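Side-chain contacts in mandelate racemase / muconate lactonizing enzyme, C-terminal domain protein (Pseudovibrio sp. JE062, PDB 4JHM), which is of unknown function but belongs to the enolase superfamily, which pairs a capping N-terminal domain with a TIM-barrel-like C-terminal domain: residues Lys211-Arg215 / His216-Trp220; Thr145-Glu148 / Tyr149-Tyr152. All blocks are in the same frame, centred on the assembly; numbering follows the deposited sequence.

Interaction 1: Lys211-Arg215 / His216-Trp220; sequences KWMER and HNWEW
The imidazole of His216 lies over one face of the Trp212 indole, with ND1 3.5 Å above the plane and over its centre. The two rings are tilted rather than stacked: the His216 ring and the six-membered ring of Trp212 are inclined at 31°. ND1 also donates to Trp212 O at 3.1 Å, nearly straight and with the acceptor in the imidazole plane, so the ring is held by its edge as well as by its face. His216 N reaches the same oxygen from the opposite face of the carbonyl plane, giving Trp212 O two donors. Trp212 turns its indole toward Trp218 with chi1 at -178°, CG lying beside the carbonyl carbon, and its CZ3 edge meets the face of Trp218, 3.7 Å from CE2. That edge-to-face pair completes a three-ring aromatic cluster.

The backbone positions these rings. Asn217 adopts a left-handed conformation, and Trp218 N bonds to Met213 O at 3.0 Å; with a weak bond from Asn217 N to Glu214 O, this is the pattern of a Schellman motif ending the helix. Met213, modelled as selenomethionine, brings CB to 4.1 Å from Trp218 CB.

Trp218 NE1 bonds to Glu183 of helix 172-186, which Trp212 also touches through Val179. Glu219 and Trp220 make backbone bonds with Phe193 and Leu195 of strand 192-196 as the chain enters strand 220-222.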
loop_
_atom_site.group_PDB
_atom_site.type_symbol
_atom_site.label_atom_id
_atom_site.label_comp_id
_atom_site.label_asym_id
_atom_site.label_seq_id
_atom_site.Cartn_x
_atom_site.Cartn_y
_atom_site.Cartn_z
ATOM N N LYS A 211 -6.494 -21.759 14.727
ATOM C CA LYS A 211 -6.820 -21.160 16.014
ATOM C C LYS A 211 -6.803 -22.214 17.113
ATOM O O LYS A 211 -6.325 -21.966 18.215
ATOM C CB LYS A 211 -8.191 -20.484 15.968
ATOM C CG LYS A 211 -8.214 -19.166 15.214
ATOM C CD LYS A 211 -9.394 -18.315 15.656
ATOM C CE LYS A 211 -9.618 -17.113 14.743
ATOM N NZ LYS A 211 -8.466 -16.168 14.692
ATOM N N TRP A 212 -7.323 -23.396 16.811
ATOM C CA TRP A 212 -7.310 -24.484 17.774
ATOM C C TRP A 212 -5.891 -24.992 18.022
ATOM O O TRP A 212 -5.491 -25.194 19.169
ATOM C CB TRP A 212 -8.200 -25.627 17.298
ATOM C CG TRP A 212 -8.275 -26.759 18.270
ATOM C CD1 TRP A 212 -9.268 -27.001 19.175
ATOM C CD2 TRP A 212 -7.311 -27.806 18.442
ATOM N NE1 TRP A 212 -8.983 -28.135 19.896
ATOM C CE2 TRP A 212 -7.789 -28.648 19.463
ATOM C CE3 TRP A 212 -6.092 -28.114 17.827
ATOM C CZ2 TRP A 212 -7.090 -29.771 19.885
ATOM C CZ3 TRP A 212 -5.400 -29.228 18.247
ATOM C CH2 TRP A 212 -5.898 -30.043 19.268
HETATM N N MSE A 213 -5.132 -25.199 16.951
HETATM C CA MSE A 213 -3.757 -25.683 17.075
HETATM C C MSE A 213 -2.952 -24.648 17.805
HETATM O O MSE A 213 -2.017 -24.987 18.532
HETATM C CB MSE A 213 -3.153 -25.976 15.702
HETATM C CG MSE A 213 -3.680 -27.299 15.160
HETATM SE SE MSE A 213 -3.134 -27.582 13.292
HETATM C CE MSE A 213 -1.180 -27.531 13.529
ATOM N N GLU A 214 -3.324 -23.380 17.620
ATOM C CA GLU A 214 -2.647 -22.253 18.264
ATOM C C GLU A 214 -2.871 -22.239 19.778
ATOM O O GLU A 214 -1.962 -21.908 20.533
ATOM C CB GLU A 214 -3.126 -20.931 17.652
ATOM C CG GLU A 214 -2.426 -19.678 18.167
ATOM C CD GLU A 214 -3.134 -18.393 17.745
ATOM O OE1 GLU A 214 -4.386 -18.370 17.752
ATOM O OE2 GLU A 214 -2.443 -17.401 17.414
ATOM N N ARG A 215 -4.078 -22.593 20.216
ATOM C CA ARG A 215 -4.398 -22.628 21.647
ATOM C C ARG A 215 -3.626 -23.725 22.358
ATOM O O ARG A 215 -3.219 -23.563 23.505
ATOM C CB ARG A 215 -5.896 -22.866 21.881
ATOM C CG ARG A 215 -6.759 -21.630 21.723
ATOM C CD ARG A 215 -8.088 -21.756 22.452
ATOM N NE ARG A 215 -8.743 -20.451 22.552
ATOM C CZ ARG A 215 -8.574 -19.589 23.556
ATOM N NH1 ARG A 215 -9.213 -18.424 23.544
ATOM N NH2 ARG A 215 -7.777 -19.886 24.579
ATOM N N HIS A 216 -3.446 -24.851 21.678
ATOM C CA HIS A 216 -2.820 -26.012 22.292
ATOM C C HIS A 216 -1.345 -26.141 21.890
ATOM O O HIS A 216 -0.740 -27.205 22.005
ATOM C CB HIS A 216 -3.628 -27.268 21.961
ATOM C CG HIS A 216 -5.030 -27.237 22.500
ATOM N ND1 HIS A 216 -6.091 -26.702 21.798
ATOM C CD2 HIS A 216 -5.541 -27.669 23.679
ATOM C CE1 HIS A 216 -7.195 -26.814 22.515
ATOM N NE2 HIS A 216 -6.888 -27.396 23.661
ATOM N N ASN A 217 -0.774 -25.029 21.438
ATOM C CA ASN A 217 0.663 -24.918 21.201
ATOM C C ASN A 217 1.266 -25.989 20.283
ATOM O O ASN A 217 2.430 -26.353 20.431
ATOM C CB ASN A 217 1.406 -24.884 22.542
ATOM C CG ASN A 217 1.274 -23.545 23.252
ATOM O OD1 ASN A 217 1.292 -22.488 22.623
ATOM N ND2 ASN A 217 1.155 -23.585 24.573
ATOM N N TRP A 218 0.487 -26.480 19.325
ATOM C CA TRP A 218 1.022 -27.403 18.328
ATOM C C TRP A 218 2.048 -26.683 17.474
ATOM O O TRP A 218 2.097 -25.456 17.450
ATOM C CB TRP A 218 -0.083 -27.976 17.449
ATOM C CG TRP A 218 -0.862 -29.040 18.125
ATOM C CD1 TRP A 218 -1.216 -29.083 19.438
ATOM C CD2 TRP A 218 -1.408 -30.219 17.522
ATOM N NE1 TRP A 218 -1.942 -30.218 19.695
ATOM C CE2 TRP A 218 -2.075 -30.932 18.533
ATOM C CE3 TRP A 218 -1.391 -30.742 16.226
ATOM C CZ2 TRP A 218 -2.720 -32.141 18.293
ATOM C CZ3 TRP A 218 -2.030 -31.938 15.986
ATOM C CH2 TRP A 218 -2.687 -32.627 17.015
ATOM N N GLU A 219 2.855 -27.460 16.764
ATOM C CA GLU A 219 4.084 -26.959 16.159
ATOM C C GLU A 219 3.832 -26.207 14.858
ATOM O O GLU A 219 4.201 -25.040 14.739
ATOM C CB GLU A 219 5.061 -28.123 15.955
ATOM C CG GLU A 219 6.388 -27.751 15.317
ATOM C CD GLU A 219 7.244 -26.874 16.203
ATOM O OE1 GLU A 219 6.782 -26.507 17.305
ATOM O OE2 GLU A 219 8.381 -26.554 15.795
ATOM N N TRP A 220 3.217 -26.867 13.880
ATOM C CA TRP A 220 2.858 -26.189 12.638
ATOM C C TRP A 220 1.730 -26.868 11.867
ATOM O O TRP A 220 1.539 -28.077 11.957
ATOM C CB TRP A 220 4.089 -25.984 11.737
ATOM C CG TRP A 220 4.537 -27.171 10.936
ATOM C CD1 TRP A 220 3.784 -27.926 10.086
ATOM C CD2 TRP A 220 5.860 -27.697 10.872
ATOM N NE1 TRP A 220 4.553 -28.912 9.517
ATOM C CE2 TRP A 220 5.835 -28.787 9.981
ATOM C CE3 TRP A 220 7.066 -27.364 11.496
ATOM C CZ2 TRP A 220 6.968 -29.544 9.697
ATOM C CZ3 TRP A 220 8.191 -28.113 11.213
ATOM C CH2 TRP A 220 8.135 -29.190 10.320
#

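Interaction 2: Thr145-Glu148 / Tyr149-Tyr152; sequences TVEE and YFPY
Phe150 turns one face of its ring to the backbone of Val146, whose O sits 4.1 Å above the plane, over the ring centre. Glu147 O approaches the same ring obliquely, 3.7 Å from Phe150 CD2. At the far end of the phenyl, CZ of Phe150 meets Val146 CG1 at 4.0 Å. Phe150 folds back over the preceding turn because its CG lies beside the backbone N and anti to the carbonyl carbon (chi1 -56°).

Tyr149 uses its ring differently. Two carbonyl oxygens, those of Thr145 and Val146, approach its edge near the ring plane, Thr145 O standing 3.6 Å from CD1. Val146 O also accepts from Tyr149 N at 3.2 Å, the donor coming from above the carbonyl plane; this one oxygen therefore faces both aromatic residues. A weak bond from Phe150 N to Glu147 O follows one residue later.

The turn is tied at its start by Glu148, whose chain, extended beyond CG (chi2 -177°), reaches back so that OE2 takes two donors from Thr145: OG1 at 2.9 Å on the anti lone pair, and the backbone N at 3.2 Å from above the carboxylate plane. The bond from Thr145 N resembles one arm of a capping box, but OG1 goes to the same OE2 rather than to Glu148 N.

Beyond the turn, Tyr149 OH bonds to His167 O, and the Phe150 ring makes a cation-pi contact with Lys185. Val146 and Tyr149 both rest on Leu178, placing this turn, which leads from strand 133-139 into helix 149-159, against helix 172-186.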
loop_
_atom_site.group_PDB
_atom_site.type_symbol
_atom_site.label_atom_id
_atom_site.label_comp_id
_atom_site.label_asym_id
_atom_site.label_seq_id
_atom_site.Cartn_x
_atom_site.Cartn_y
_atom_site.Cartn_z
ATOM N N THR A 145 -9.151 -45.457 11.652
ATOM C CA THR A 145 -9.800 -44.995 12.877
ATOM C C THR A 145 -8.828 -44.251 13.785
ATOM O O THR A 145 -7.629 -44.531 13.796
ATOM C CB THR A 145 -10.407 -46.162 13.674
ATOM O OG1 THR A 145 -9.437 -47.206 13.814
ATOM C CG2 THR A 145 -11.635 -46.705 12.972
ATOM N N VAL A 146 -9.366 -43.307 14.553
ATOM C CA VAL A 146 -8.576 -42.494 15.473
ATOM C C VAL A 146 -7.793 -43.338 16.471
ATOM O O VAL A 146 -6.685 -42.969 16.862
ATOM C CB VAL A 146 -9.475 -41.523 16.269
ATOM C CG1 VAL A 146 -8.780 -41.060 17.542
ATOM C CG2 VAL A 146 -9.875 -40.336 15.408
ATOM N N GLU A 147 -8.376 -44.463 16.882
ATOM C CA GLU A 147 -7.795 -45.299 17.935
ATOM C C GLU A 147 -6.519 -46.004 17.475
ATOM O O GLU A 147 -5.658 -46.330 18.290
ATOM C CB GLU A 147 -8.814 -46.331 18.434
ATOM C CG GLU A 147 -9.969 -45.742 19.239
ATOM C CD GLU A 147 -10.908 -44.888 18.401
ATOM O OE1 GLU A 147 -11.022 -45.134 17.179
ATOM O OE2 GLU A 147 -11.539 -43.969 18.966
ATOM N N GLU A 148 -6.397 -46.227 16.171
ATOM C CA GLU A 148 -5.203 -46.853 15.607
ATOM C C GLU A 148 -3.962 -45.979 15.787
ATOM O O GLU A 148 -2.837 -46.468 15.703
ATOM C CB GLU A 148 -5.408 -47.151 14.117
ATOM C CG GLU A 148 -6.444 -48.231 13.830
ATOM C CD GLU A 148 -6.564 -48.549 12.349
ATOM O OE1 GLU A 148 -5.575 -49.036 11.761
ATOM O OE2 GLU A 148 -7.648 -48.318 11.773
ATOM N N TYR A 149 -4.172 -44.688 16.029
ATOM C CA TYR A 149 -3.074 -43.733 16.139
ATOM C C TYR A 149 -2.291 -43.856 17.444
ATOM O O TYR A 149 -1.100 -43.556 17.483
ATOM C CB TYR A 149 -3.598 -42.299 15.997
ATOM C CG TYR A 149 -3.771 -41.848 14.561
ATOM C CD1 TYR A 149 -4.949 -42.096 13.871
ATOM C CD2 TYR A 149 -2.750 -41.180 13.894
ATOM C CE1 TYR A 149 -5.109 -41.691 12.558
ATOM C CE2 TYR A 149 -2.899 -40.776 12.581
ATOM C CZ TYR A 149 -4.082 -41.033 11.916
ATOM O OH TYR A 149 -4.239 -40.630 10.609
ATOM N N PHE A 150 -2.952 -44.292 18.511
ATOM C CA PHE A 150 -2.339 -44.255 19.838
ATOM C C PHE A 150 -1.175 -45.236 19.989
ATOM O O PHE A 150 -0.108 -44.853 20.475
ATOM C CB PHE A 150 -3.386 -44.484 20.932
ATOM C CG PHE A 150 -4.538 -43.517 20.886
ATOM C CD1 PHE A 150 -4.328 -42.176 20.613
ATOM C CD2 PHE A 150 -5.832 -43.950 21.130
ATOM C CE1 PHE A 150 -5.388 -41.289 20.574
ATOM C CE2 PHE A 150 -6.896 -43.066 21.095
ATOM C CZ PHE A 150 -6.674 -41.734 20.817
ATOM N N PRO A 151 -1.368 -46.506 19.587
ATOM C CA PRO A 151 -0.238 -47.432 19.629
ATOM C C PRO A 151 0.953 -46.903 18.838
ATOM O O PRO A 151 2.072 -46.878 19.342
ATOM C CB PRO A 151 -0.795 -48.700 18.976
ATOM C CG PRO A 151 -2.263 -48.634 19.216
ATOM C CD PRO A 151 -2.616 -47.174 19.174
ATOM N N TYR A 152 0.702 -46.469 17.609
ATOM C CA TYR A 152 1.756 -45.950 16.754
ATOM C C TYR A 152 2.496 -44.800 17.431
ATOM O O TYR A 152 3.727 -44.754 17.427
ATOM C CB TYR A 152 1.181 -45.483 15.414
ATOM C CG TYR A 152 2.205 -44.827 14.525
ATOM C CD1 TYR A 152 2.450 -43.463 14.605
ATOM C CD2 TYR A 152 2.944 -45.570 13.616
ATOM C CE1 TYR A 152 3.393 -42.855 13.799
ATOM C CE2 TYR A 152 3.891 -44.969 12.806
ATOM C CZ TYR A 152 4.109 -43.609 12.903
ATOM O OH TYR A 152 5.046 -43.002 12.103
#

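Overall arrangement
From the N terminus, the chain leaves strand 133-139 and first forms interaction 2 at the entry to helix 149-159. It then runs through strand 163-167, helix 172-186, strand 192-196 and helix 203-215 before interaction 1 carries it into strand 220-222. Each contact closes a short local turn; they follow in series, neither nesting nor crossing. The centres of interaction 1 and interaction 2 lie about 21 Å apart, and the nearest atoms of interaction 1 and interaction 2 are about 9 Å apart. Helix 172-186 links them by taking side chains from both turns, Ala181 from interaction 2 and Val179, through Trp218, from interaction 1. The two turns therefore pack three successive helices together around neighbouring parallel strands of the TIM-barrel-like domain.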